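Response regulator receiver (Brucella melitensis biovar Abortus, PDB 4G97) is the response regulator PhyR, which joins a sigma-factor-like region to a receiver domain that is probably phosphorylated, and probably acts in two-component signal transduction. Local coordinates at residues A248-S251 against Q252-F256. Numbering follows the deposited sequence.
Sequences ALIS and QALFF
Four consecutive i to i+4 hydrogen bonds join residues 248-251 to the next turn of helix 243-265, from Gln252 N to Ala248 O (3.0 Å) through Phe255 N to Ser251 O (2.9 Å). On one flank Ile250 and Leu254, one turn apart, run alongside each other. With chi1 at -67° Ile250 CG1 stands beside the backbone N, which turns CG2 anti to that N, and this methyl meets Leu254 CD1 at 3.9 Å, while Leu254 CG rests 3.5 Å from Ile250 O. Both residues, with Ala253, pack on Met187 of strand 187-191, so this flank seats the helix against the receiver sheet. The flank facing helix 94-104 is mixed. Gln252 CG, beside its own backbone N (chi1 -70°), passes 3.5 Å from Ala248 O, and a bend at chi2 directs the amide, whose OE1 joins Ser251 OG in hydrogen-bonding Arg96 NH1 while NE2 donates to Ala20 O. Phe255 swings its ring away from the preceding turn, and its CD2 sits 3.9 Å above the centre of the Phe256 ring. With Ala248 packed on Phe99 and Val104, the polar bonds of buried Ser251 and Gln252 are consistent with a fixed junction between the receiver and sigma-like parts.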
ATOM      1  N   ALA A 248       7.771   0.792  -3.087  1.00 27.49           N
ATOM      2  CA  ALA A 248       7.021  -0.454  -2.979  1.00 26.40           C
ATOM      3  C   ALA A 248       5.578  -0.286  -3.357  1.00 30.14           C
ATOM      4  O   ALA A 248       5.047  -1.132  -4.067  1.00 31.13           O
ATOM      5  CB  ALA A 248       7.115  -1.006  -1.563  1.00 26.38           C
ATOM      6  N   LEU A 249       4.927   0.773  -2.861  1.00 26.36           N
ATOM      7  CA  LEU A 249       3.518   0.987  -3.141  1.00 25.95           C
ATOM      8  C   LEU A 249       3.248   1.423  -4.577  1.00 29.91           C
ATOM      9  O   LEU A 249       2.257   0.989  -5.143  1.00 28.32           O
ATOM     10  CB  LEU A 249       2.846   1.868  -2.108  1.00 25.36           C
ATOM     11  CG  LEU A 249       2.791   1.245  -0.700  1.00 28.45           C
ATOM     12  CD1 LEU A 249       2.402   2.283   0.320  1.00 26.94           C
ATOM     13  CD2 LEU A 249       1.854   0.032  -0.655  1.00 27.99           C
ATOM     14  N   ILE A 250       4.168   2.200  -5.190  1.00 26.12           N
ATOM     15  CA  ILE A 250       4.043   2.548  -6.610  1.00 26.26           C
ATOM     16  C   ILE A 250       4.160   1.271  -7.438  1.00 30.92           C
ATOM     17  O   ILE A 250       3.344   1.051  -8.336  1.00 32.28           O
ATOM     18  CB  ILE A 250       5.038   3.644  -7.091  1.00 29.09           C
ATOM     19  CG1 ILE A 250       4.709   4.978  -6.420  1.00 28.68           C
ATOM     20  CG2 ILE A 250       4.962   3.794  -8.637  1.00 31.05           C
ATOM     21  CD1 ILE A 250       5.809   6.016  -6.567  1.00 32.98           C
ATOM     22  N   SER A 251       5.148   0.420  -7.111  1.00 25.87           N
ATOM     23  CA  SER A 251       5.367  -0.854  -7.781  1.00 25.78           C
ATOM     24  C   SER A 251       4.099  -1.730  -7.733  1.00 31.41           C
ATOM     25  O   SER A 251       3.684  -2.253  -8.770  1.00 31.98           O
ATOM     26  CB  SER A 251       6.542  -1.596  -7.153  1.00 28.42           C
ATOM     27  OG  SER A 251       6.704  -2.855  -7.785  1.00 39.79           O
ATOM     28  N   GLN A 252       3.492  -1.900  -6.540  1.00 27.19           N
ATOM     29  CA  GLN A 252       2.254  -2.678  -6.414  1.00 26.39           C
ATOM     30  C   GLN A 252       1.133  -2.076  -7.247  1.00 29.21           C
ATOM     31  O   GLN A 252       0.434  -2.808  -7.942  1.00 28.82           O
ATOM     32  CB  GLN A 252       1.794  -2.776  -4.953  1.00 27.65           C
ATOM     33  CG  GLN A 252       2.667  -3.649  -4.080  1.00 34.64           C
ATOM     34  CD  GLN A 252       2.740  -5.071  -4.545  1.00 40.14           C
ATOM     35  OE1 GLN A 252       3.749  -5.489  -5.069  1.00 35.25           O
ATOM     36  NE2 GLN A 252       1.700  -5.858  -4.325  1.00 28.07           N
ATOM     37  N   ALA A 253       0.949  -0.754  -7.174  1.00 26.45           N
ATOM     38  CA  ALA A 253      -0.127  -0.063  -7.902  1.00 26.80           C
ATOM     39  C   ALA A 253      -0.042  -0.287  -9.420  1.00 32.61           C
ATOM     40  O   ALA A 253      -1.077  -0.463 -10.061  1.00 32.07           O
ATOM     41  CB  ALA A 253      -0.118   1.423  -7.589  1.00 26.88           C
ATOM     42  N   LEU A 254       1.185  -0.263  -9.978  1.00 28.77           N
ATOM     43  CA  LEU A 254       1.450  -0.483 -11.394  1.00 29.35           C
ATOM     44  C   LEU A 254       1.342  -1.968 -11.746  1.00 32.13           C
ATOM     45  O   LEU A 254       0.927  -2.284 -12.853  1.00 28.46           O
ATOM     46  CB  LEU A 254       2.830   0.038 -11.782  1.00 29.67           C
ATOM     47  CG  LEU A 254       3.035   1.549 -11.766  1.00 33.81           C
ATOM     48  CD1 LEU A 254       4.499   1.877 -11.963  1.00 33.38           C
ATOM     49  CD2 LEU A 254       2.202   2.239 -12.852  1.00 37.56           C
ATOM     50  N   PHE A 255       1.711  -2.873 -10.802  1.00 30.26           N
ATOM     51  CA  PHE A 255       1.584  -4.326 -10.954  1.00 31.30           C
ATOM     52  C   PHE A 255       0.097  -4.697 -11.142  1.00 36.14           C
ATOM     53  O   PHE A 255      -0.222  -5.434 -12.084  1.00 36.37           O
ATOM     54  CB  PHE A 255       2.198  -5.064  -9.747  1.00 33.72           C
ATOM     55  CG  PHE A 255       2.012  -6.562  -9.731  1.00 35.35           C
ATOM     56  CD1 PHE A 255       2.834  -7.391 -10.494  1.00 38.36           C
ATOM     57  CD2 PHE A 255       0.998  -7.147  -8.975  1.00 37.73           C
ATOM     58  CE1 PHE A 255       2.640  -8.779 -10.504  1.00 38.94           C
ATOM     59  CE2 PHE A 255       0.794  -8.534  -8.999  1.00 40.58           C
ATOM     60  CZ  PHE A 255       1.631  -9.342  -9.743  1.00 38.62           C
ATOM     61  N   PHE A 256      -0.805  -4.153 -10.275  1.00 31.19           N
ATOM     62  CA  PHE A 256      -2.249  -4.405 -10.378  1.00 31.15           C
ATOM     63  C   PHE A 256      -2.891  -3.661 -11.519  1.00 34.26           C
ATOM     64  O   PHE A 256      -3.828  -4.189 -12.107  1.00 32.91           O
ATOM     65  CB  PHE A 256      -2.996  -4.148  -9.060  1.00 32.78           C
ATOM     66  CG  PHE A 256      -2.644  -5.178  -8.017  1.00 34.17           C
ATOM     67  CD1 PHE A 256      -3.081  -6.494  -8.139  1.00 36.70           C
ATOM     68  CD2 PHE A 256      -1.853  -4.842  -6.923  1.00 35.93           C
ATOM     69  CE1 PHE A 256      -2.734  -7.455  -7.186  1.00 36.92           C
ATOM     70  CE2 PHE A 256      -1.499  -5.806  -5.977  1.00 37.07           C
ATOM     71  CZ  PHE A 256      -1.940  -7.102  -6.121  1.00 35.60           C
TER